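Local coordinates for Ras GTPase-activating-like protein IQGAP2 (Homo sapiens, PDB 5CJP), which probably binds GTP-loaded Rho-family GTPases such as Cdc42 through its GAP-related domain, acting as a scaffold rather than as an activator of GTP hydrolysis, at residues 75-80 with 214-219; 204-209 with 230-235. All coordinates share one frame; numbering follows the deposited sequence.

How the contacts relate
Contacts 1 and 2 share helix 200-216: contact 1 takes its last turn and the loop after it, 214-219, and contact 2 takes an earlier turn, 204-209. Their centres lie about 15 Å apart and their nearest atoms about 4 Å, without touching. The segments alternate along the chain; helix 200-216 meets the end of helix 58-79 in contact 1 and its successor, helix 222-243, in contact 2. Contact 1 is partly buried and held by polar bonds, its centre about 24 Å from the centre of the chain; contact 2 is buried and apolar, its centre about 12 Å from that point. The side chain of Val80 in contact 1 is about 12 Å from a bound GTP.

Contact 1: residues 75-80 with 214-219; sequences EIKSKV and HEKFPD
Lys216 reaches segment 75-80 because every torsion of its side chain is close to 180°: CG lies opposite the backbone N (chi1 -177°), and beyond it the chain runs out straight, alongside the oppositely directed Ile76, whose CG2 meets CD of Lys216 at 4.1 Å. The ammonium group is thereby delivered to two carbonyls. Lys216 NZ donates to Val80 O at 2.6 Å, in the carbonyl plane, and to Ile76 O at 3.0 Å, tilted 25° from the plane of that second carbonyl. Val80 N and Lys216 NZ reach Ile76 O from opposite faces, and Ser78 N adds a weak bond that closes the inverse gamma turn at Lys77. Next to these bonds, Val80 CG1 approaches the Phe217 ring obliquely, 3.7 Å from CE1; Ile86 also packs on Ile76 and Val80. A long side chain ending in a cation with several N-H groups suits a place where two carbonyls are reached at once. A methionine here would probably leave Val80 O without this donor and Ile76 O with backbone donors alone, weakening the tie between the segments. The arrangement is that of a lysine clasping main-chain carbonyls where a helix gives way to a loop, in an all-helical GAP-related domain.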
ATOM      1  N   GLU E  75     -35.227  12.242   5.534  1.00 57.47           N
ATOM      2  CA  GLU E  75     -34.987  13.575   4.996  1.00 54.13           C
ATOM      3  C   GLU E  75     -36.258  14.234   4.465  1.00 52.81           C
ATOM      4  O   GLU E  75     -36.569  15.384   4.796  1.00 48.44           O
ATOM      5  CB  GLU E  75     -33.964  13.477   3.868  1.00 52.58           C
ATOM      6  CG  GLU E  75     -33.633  14.778   3.153  1.00 54.48           C
ATOM      7  CD  GLU E  75     -32.703  15.667   3.955  1.00 54.95           C
ATOM      8  OE1 GLU E  75     -32.108  15.154   4.920  1.00 56.74           O
ATOM      9  OE2 GLU E  75     -32.555  16.866   3.614  1.00 55.65           O
ATOM     10  N   ILE E  76     -36.974  13.499   3.621  1.00 53.57           N
ATOM     11  CA  ILE E  76     -38.204  13.994   3.022  1.00 55.74           C
ATOM     12  C   ILE E  76     -39.250  14.378   4.061  1.00 62.83           C
ATOM     13  O   ILE E  76     -39.631  15.552   4.152  1.00 61.97           O
ATOM     14  CB  ILE E  76     -38.773  12.968   2.048  1.00 50.65           C
ATOM     15  CG1 ILE E  76     -37.830  12.844   0.855  1.00 46.60           C
ATOM     16  CG2 ILE E  76     -40.139  13.382   1.580  1.00 45.45           C
ATOM     17  CD1 ILE E  76     -37.947  11.534   0.140  1.00 72.65           C
ATOM     18  N   LYS E  77     -39.722  13.414   4.847  1.00 71.21           N
ATOM     19  CA  LYS E  77     -40.707  13.747   5.866  1.00 80.92           C
ATOM     20  C   LYS E  77     -40.014  14.300   7.099  1.00 75.10           C
ATOM     21  O   LYS E  77     -40.004  13.656   8.139  1.00 73.99           O
ATOM     22  CB  LYS E  77     -41.532  12.525   6.270  1.00 99.39           C
ATOM     23  CG  LYS E  77     -42.692  12.899   7.189  1.00125.63           C
ATOM     24  CD  LYS E  77     -43.391  11.691   7.783  1.00140.45           C
ATOM     25  CE  LYS E  77     -44.478  12.129   8.755  1.00146.93           C
ATOM     26  NZ  LYS E  77     -45.096  10.980   9.473  1.00149.30           N
ATOM     27  N   SER E  78     -39.441  15.492   6.976  1.00 70.07           N
ATOM     28  CA  SER E  78     -38.725  16.120   8.080  1.00 65.64           C
ATOM     29  C   SER E  78     -38.067  17.433   7.662  1.00 63.13           C
ATOM     30  O   SER E  78     -37.909  18.340   8.468  1.00 62.23           O
ATOM     31  CB  SER E  78     -37.651  15.175   8.611  1.00 65.12           C
ATOM     32  OG  SER E  78     -36.802  15.839   9.528  1.00 67.36           O
ATOM     33  N   LYS E  79     -37.671  17.523   6.402  1.00 62.20           N
ATOM     34  CA  LYS E  79     -37.041  18.734   5.908  1.00 62.53           C
ATOM     35  C   LYS E  79     -37.638  19.166   4.577  1.00 61.32           C
ATOM     36  O   LYS E  79     -37.311  20.232   4.067  1.00 61.48           O
ATOM     37  CB  LYS E  79     -35.534  18.531   5.739  1.00 65.20           C
ATOM     38  CG  LYS E  79     -34.750  18.377   7.032  1.00 66.15           C
ATOM     39  CD  LYS E  79     -33.277  18.458   6.709  1.00 68.19           C
ATOM     40  CE  LYS E  79     -32.406  18.526   7.941  1.00 69.57           C
ATOM     41  NZ  LYS E  79     -30.982  18.681   7.525  1.00 70.02           N
ATOM     42  N   VAL E  80     -38.505  18.340   4.001  1.00 59.49           N
ATOM     43  CA  VAL E  80     -39.102  18.710   2.730  1.00 60.40           C
ATOM     44  C   VAL E  80     -40.528  19.197   2.949  1.00 65.64           C
ATOM     45  O   VAL E  80     -41.386  18.456   3.420  1.00 64.24           O
ATOM     46  CB  VAL E  80     -39.071  17.535   1.725  1.00 55.72           C
ATOM     47  CG1 VAL E  80     -39.712  17.951   0.410  1.00 48.91           C
ATOM     48  CG2 VAL E  80     -37.633  17.125   1.469  1.00 48.28           C
ATOM     49  N   HIS E 214     -44.088  11.479  -3.703  1.00 68.12           N
ATOM     50  CA  HIS E 214     -45.485  11.308  -4.076  1.00 71.78           C
ATOM     51  C   HIS E 214     -46.327  10.988  -2.861  1.00 73.53           C
ATOM     52  O   HIS E 214     -47.470  11.414  -2.763  1.00 73.86           O
ATOM     53  CB  HIS E 214     -45.644  10.175  -5.091  1.00 74.71           C
ATOM     54  CG  HIS E 214     -47.071   9.868  -5.443  1.00 79.62           C
ATOM     55  ND1 HIS E 214     -47.465   8.659  -5.977  1.00 81.41           N
ATOM     56  CD2 HIS E 214     -48.197  10.615  -5.341  1.00 81.91           C
ATOM     57  CE1 HIS E 214     -48.770   8.674  -6.184  1.00 82.47           C
ATOM     58  NE2 HIS E 214     -49.239   9.848  -5.807  1.00 83.28           N
ATOM     59  N   GLU E 215     -45.776  10.217  -1.938  1.00 77.09           N
ATOM     60  CA  GLU E 215     -46.524   9.861  -0.744  1.00 80.00           C
ATOM     61  C   GLU E 215     -46.832  11.100   0.097  1.00 74.64           C
ATOM     62  O   GLU E 215     -47.914  11.203   0.669  1.00 73.11           O
ATOM     63  CB  GLU E 215     -45.740   8.853   0.099  1.00 91.72           C
ATOM     64  CG  GLU E 215     -46.515   8.315   1.299  1.00106.42           C
ATOM     65  CD  GLU E 215     -45.613   7.897   2.452  1.00114.29           C
ATOM     66  OE1 GLU E 215     -46.140   7.374   3.462  1.00117.57           O
ATOM     67  OE2 GLU E 215     -44.382   8.099   2.354  1.00117.65           O
ATOM     68  N   LYS E 216     -45.885  12.037   0.155  1.00 67.97           N
ATOM     69  CA  LYS E 216     -46.045  13.255   0.945  1.00 62.97           C
ATOM     70  C   LYS E 216     -46.731  14.397   0.196  1.00 63.26           C
ATOM     71  O   LYS E 216     -47.408  15.221   0.801  1.00 60.56           O
ATOM     72  CB  LYS E 216     -44.685  13.737   1.465  1.00 57.98           C
ATOM     73  CG  LYS E 216     -44.770  14.963   2.375  1.00 51.33           C
ATOM     74  CD  LYS E 216     -43.433  15.281   3.034  1.00 50.23           C
ATOM     75  CE  LYS E 216     -43.568  16.405   4.039  1.00 51.06           C
ATOM     76  NZ  LYS E 216     -42.352  16.596   4.894  1.00 52.11           N
ATOM     77  N   PHE E 217     -46.543  14.451  -1.114  1.00 66.09           N
ATOM     78  CA  PHE E 217     -47.165  15.488  -1.925  1.00 69.33           C
ATOM     79  C   PHE E 217     -48.015  14.862  -3.033  1.00 73.36           C
ATOM     80  O   PHE E 217     -47.638  14.871  -4.203  1.00 74.94           O
ATOM     81  CB  PHE E 217     -46.095  16.383  -2.543  1.00 65.77           C
ATOM     82  CG  PHE E 217     -45.157  16.995  -1.543  1.00 61.35           C
ATOM     83  CD1 PHE E 217     -44.047  16.289  -1.079  1.00 59.51           C
ATOM     84  CD2 PHE E 217     -45.368  18.290  -1.078  1.00 59.13           C
ATOM     85  CE1 PHE E 217     -43.164  16.863  -0.177  1.00 56.50           C
ATOM     86  CE2 PHE E 217     -44.490  18.876  -0.171  1.00 57.73           C
ATOM     87  CZ  PHE E 217     -43.383  18.159   0.279  1.00 57.59           C
ATOM     88  N   PRO E 218     -49.190  14.320  -2.677  1.00 78.84           N
ATOM     89  CA  PRO E 218     -50.090  13.684  -3.649  1.00 82.32           C
ATOM     90  C   PRO E 218     -50.469  14.593  -4.808  1.00 83.78           C
ATOM     91  O   PRO E 218     -50.826  14.121  -5.885  1.00 82.27           O
ATOM     92  CB  PRO E 218     -51.298  13.297  -2.801  1.00 82.79           C
ATOM     93  CG  PRO E 218     -50.694  13.068  -1.443  1.00 81.39           C
ATOM     94  CD  PRO E 218     -49.758  14.245  -1.319  1.00 78.41           C
ATOM     95  N   ASP E 219     -50.385  15.898  -4.590  1.00 87.79           N
ATOM     96  CA  ASP E 219     -50.718  16.872  -5.624  1.00 90.37           C
ATOM     97  C   ASP E 219     -49.601  17.136  -6.607  1.00 85.79           C
ATOM     98  O   ASP E 219     -49.701  18.032  -7.433  1.00 84.32           O
ATOM     99  CB  ASP E 219     -51.115  18.205  -5.007  1.00102.05           C
ATOM    100  CG  ASP E 219     -52.378  18.108  -4.238  1.00110.58           C
ATOM    101  OD1 ASP E 219     -53.102  17.111  -4.431  1.00116.07           O
ATOM    102  OD2 ASP E 219     -52.649  19.033  -3.448  1.00116.65           O
TER

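Contact 2: residues 204-209 with 230-235; sequences YIAKVL and GNLLYY
Leu232 is the bump of this interface, and Ile205, Ala206 and Leu209 form the hollow that receives it. The two helix segments run nearly antiparallel, at 153°, with axes 10.2 Å apart, and the backbones come nearest at Ala206 and Leu232, whose CA atoms are 7.1 Å apart. With CG set opposite its backbone N (chi1 166°), Leu232 sends the CD2 branch across the gap to settle over the small Ala206, 3.7 Å from its CA. Alanine suits that place because its single methyl lets Leu232 CD2 come close to the backbone. On one flank Leu209 slides past Leu232 in the opposite sense, its CD2 meeting Leu232 CD2 at 4.0 Å; on another, Ile205 CG2 borders the same methyl more loosely, at 4.5 Å. Ala206 CB is in turn a small bump that faces two leucines, for Leu233 CD2 approaches it at 4.3 Å. Branched aliphatic chains suit the walls because their methyls fork to border a neighbour on more than one side. The packing extends outward: Ile205 also touches Phe68 and Leu72 of helix 58-79, and Leu233 touches Ala311 of helix 294-311. Helices 200-216 and 222-243, consecutive in the chain, form a helical hairpin within the GAP-related domain. Because only buried aliphatic groups meet between the two segments, the contact probably depends on burial and van der Waals fit rather than on directional bonds or charge.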
ATOM      1  N   TYR E 204     -33.084   1.821  -7.763  1.00 45.13           N
ATOM      2  CA  TYR E 204     -33.948   1.590  -6.619  1.00 45.43           C
ATOM      3  C   TYR E 204     -34.148   2.846  -5.777  1.00 46.02           C
ATOM      4  O   TYR E 204     -35.256   3.128  -5.337  1.00 47.71           O
ATOM      5  CB  TYR E 204     -33.394   0.458  -5.764  1.00 44.56           C
ATOM      6  CG  TYR E 204     -34.158   0.271  -4.491  1.00 44.11           C
ATOM      7  CD1 TYR E 204     -35.518  -0.045  -4.510  1.00 45.33           C
ATOM      8  CD2 TYR E 204     -33.544   0.476  -3.258  1.00 43.37           C
ATOM      9  CE1 TYR E 204     -36.254  -0.145  -3.323  1.00 45.77           C
ATOM     10  CE2 TYR E 204     -34.264   0.381  -2.073  1.00 45.99           C
ATOM     11  CZ  TYR E 204     -35.618   0.076  -2.109  1.00 46.17           C
ATOM     12  OH  TYR E 204     -36.321   0.017  -0.927  1.00 46.06           O
ATOM     13  N   ILE E 205     -33.083   3.601  -5.554  1.00 45.06           N
ATOM     14  CA  ILE E 205     -33.220   4.809  -4.764  1.00 44.71           C
ATOM     15  C   ILE E 205     -34.059   5.846  -5.516  1.00 47.67           C
ATOM     16  O   ILE E 205     -34.800   6.617  -4.904  1.00 49.15           O
ATOM     17  CB  ILE E 205     -31.845   5.381  -4.392  1.00 41.35           C
ATOM     18  CG1 ILE E 205     -31.153   4.438  -3.398  1.00 38.75           C
ATOM     19  CG2 ILE E 205     -31.994   6.758  -3.780  1.00 39.08           C
ATOM     20  CD1 ILE E 205     -31.866   4.270  -2.103  1.00 72.65           C
ATOM     21  N   ALA E 206     -33.952   5.865  -6.841  1.00 49.06           N
ATOM     22  CA  ALA E 206     -34.745   6.785  -7.642  1.00 50.61           C
ATOM     23  C   ALA E 206     -36.197   6.399  -7.396  1.00 51.90           C
ATOM     24  O   ALA E 206     -37.068   7.256  -7.246  1.00 52.99           O
ATOM     25  CB  ALA E 206     -34.409   6.642  -9.118  1.00 50.03           C
ATOM     26  N   LYS E 207     -36.457   5.096  -7.344  1.00 51.81           N
ATOM     27  CA  LYS E 207     -37.804   4.604  -7.077  1.00 51.62           C
ATOM     28  C   LYS E 207     -38.256   5.054  -5.691  1.00 50.90           C
ATOM     29  O   LYS E 207     -39.319   5.639  -5.541  1.00 51.02           O
ATOM     30  CB  LYS E 207     -37.838   3.083  -7.161  1.00 49.94           C
ATOM     31  CG  LYS E 207     -39.152   2.482  -6.713  1.00 47.18           C
ATOM     32  CD  LYS E 207     -39.134   0.992  -6.947  1.00 47.11           C
ATOM     33  CE  LYS E 207     -40.230   0.307  -6.186  1.00 41.97           C
ATOM     34  NZ  LYS E 207     -40.175  -1.130  -6.482  1.00 41.23           N
ATOM     35  N   VAL E 208     -37.445   4.774  -4.677  1.00 51.24           N
ATOM     36  CA  VAL E 208     -37.758   5.189  -3.314  1.00 50.09           C
ATOM     37  C   VAL E 208     -38.009   6.686  -3.277  1.00 51.79           C
ATOM     38  O   VAL E 208     -38.984   7.148  -2.695  1.00 54.96           O
ATOM     39  CB  VAL E 208     -36.598   4.915  -2.354  1.00 48.42           C
ATOM     40  CG1 VAL E 208     -36.761   5.768  -1.090  1.00 42.25           C
ATOM     41  CG2 VAL E 208     -36.552   3.438  -2.011  1.00 44.69           C
ATOM     42  N   LEU E 209     -37.100   7.436  -3.884  1.00 49.57           N
ATOM     43  CA  LEU E 209     -37.205   8.879  -3.928  1.00 48.62           C
ATOM     44  C   LEU E 209     -38.556   9.312  -4.487  1.00 51.09           C
ATOM     45  O   LEU E 209     -39.289  10.056  -3.839  1.00 51.39           O
ATOM     46  CB  LEU E 209     -36.066   9.452  -4.778  1.00 44.14           C
ATOM     47  CG  LEU E 209     -36.147  10.919  -5.195  1.00 39.35           C
ATOM     48  CD1 LEU E 209     -36.412  11.768  -3.989  1.00 38.16           C
ATOM     49  CD2 LEU E 209     -34.853  11.340  -5.878  1.00 38.02           C
ATOM     50  N   GLY E 230     -35.162  12.837 -12.497  1.00 41.54           N
ATOM     51  CA  GLY E 230     -34.195  13.137 -13.531  1.00 42.04           C
ATOM     52  C   GLY E 230     -33.027  13.931 -12.983  1.00 42.73           C
ATOM     53  O   GLY E 230     -31.944  13.912 -13.548  1.00 44.67           O
ATOM     54  N   ASN E 231     -33.259  14.648 -11.886  1.00 43.86           N
ATOM     55  CA  ASN E 231     -32.225  15.443 -11.246  1.00 43.06           C
ATOM     56  C   ASN E 231     -31.183  14.494 -10.681  1.00 43.49           C
ATOM     57  O   ASN E 231     -29.994  14.740 -10.790  1.00 42.33           O
ATOM     58  CB  ASN E 231     -32.815  16.272 -10.109  1.00 43.69           C
ATOM     59  CG  ASN E 231     -31.744  16.937  -9.257  1.00 39.40           C
ATOM     60  OD1 ASN E 231     -31.089  17.884  -9.688  1.00 38.78           O
ATOM     61  ND2 ASN E 231     -31.550  16.425  -8.048  1.00 37.67           N
ATOM     62  N   LEU E 232     -31.649  13.405 -10.081  1.00 44.14           N
ATOM     63  CA  LEU E 232     -30.769  12.397  -9.500  1.00 43.66           C
ATOM     64  C   LEU E 232     -29.991  11.631 -10.562  1.00 42.48           C
ATOM     65  O   LEU E 232     -28.765  11.568 -10.527  1.00 40.36           O
ATOM     66  CB  LEU E 232     -31.586  11.395  -8.674  1.00 45.72           C
ATOM     67  CG  LEU E 232     -30.889  10.083  -8.262  1.00 47.06           C
ATOM     68  CD1 LEU E 232     -29.679  10.371  -7.356  1.00 46.63           C
ATOM     69  CD2 LEU E 232     -31.892   9.191  -7.542  1.00 44.20           C
ATOM     70  N   LEU E 233     -30.721  11.050 -11.506  1.00 43.11           N
ATOM     71  CA  LEU E 233     -30.124  10.242 -12.560  1.00 41.09           C
ATOM     72  C   LEU E 233     -29.306  11.013 -13.569  1.00 40.42           C
ATOM     73  O   LEU E 233     -28.253  10.544 -14.005  1.00 38.11           O
ATOM     74  CB  LEU E 233     -31.210   9.461 -13.286  1.00 40.66           C
ATOM     75  CG  LEU E 233     -32.008   8.516 -12.397  1.00 39.29           C
ATOM     76  CD1 LEU E 233     -32.988   7.756 -13.258  1.00 40.27           C
ATOM     77  CD2 LEU E 233     -31.066   7.549 -11.676  1.00 38.36           C
ATOM     78  N   TYR E 234     -29.779  12.196 -13.940  1.00 40.09           N
ATOM     79  CA  TYR E 234     -29.062  12.976 -14.923  1.00 39.93           C
ATOM     80  C   TYR E 234     -28.146  14.088 -14.429  1.00 39.78           C
ATOM     81  O   TYR E 234     -26.932  13.985 -14.550  1.00 39.30           O
ATOM     82  CB  TYR E 234     -30.022  13.563 -15.974  1.00 40.11           C
ATOM     83  CG  TYR E 234     -29.242  14.079 -17.149  1.00 39.29           C
ATOM     84  CD1 TYR E 234     -28.555  13.201 -17.976  1.00 40.77           C
ATOM     85  CD2 TYR E 234     -29.006  15.442 -17.305  1.00 40.59           C
ATOM     86  CE1 TYR E 234     -27.624  13.660 -18.919  1.00 42.71           C
ATOM     87  CE2 TYR E 234     -28.078  15.909 -18.241  1.00 42.06           C
ATOM     88  CZ  TYR E 234     -27.388  15.009 -19.034  1.00 42.16           C
ATOM     89  OH  TYR E 234     -26.414  15.456 -19.892  1.00 46.80           O
ATOM     90  N   TYR E 235     -28.716  15.161 -13.900  1.00 41.58           N
ATOM     91  CA  TYR E 235     -27.903  16.293 -13.462  1.00 44.82           C
ATOM     92  C   TYR E 235     -26.881  15.935 -12.398  1.00 47.23           C
ATOM     93  O   TYR E 235     -25.778  16.453 -12.382  1.00 47.41           O
ATOM     94  CB  TYR E 235     -28.795  17.420 -12.929  1.00 44.95           C
ATOM     95  CG  TYR E 235     -28.040  18.697 -12.638  1.00 44.48           C
ATOM     96  CD1 TYR E 235     -27.617  19.525 -13.672  1.00 43.92           C
ATOM     97  CD2 TYR E 235     -27.717  19.057 -11.333  1.00 46.89           C
ATOM     98  CE1 TYR E 235     -26.897  20.673 -13.423  1.00 46.43           C
ATOM     99  CE2 TYR E 235     -26.993  20.208 -11.061  1.00 45.70           C
ATOM    100  CZ  TYR E 235     -26.583  21.017 -12.111  1.00 48.68           C
ATOM    101  OH  TYR E 235     -25.858  22.165 -11.856  1.00 47.72           O
TER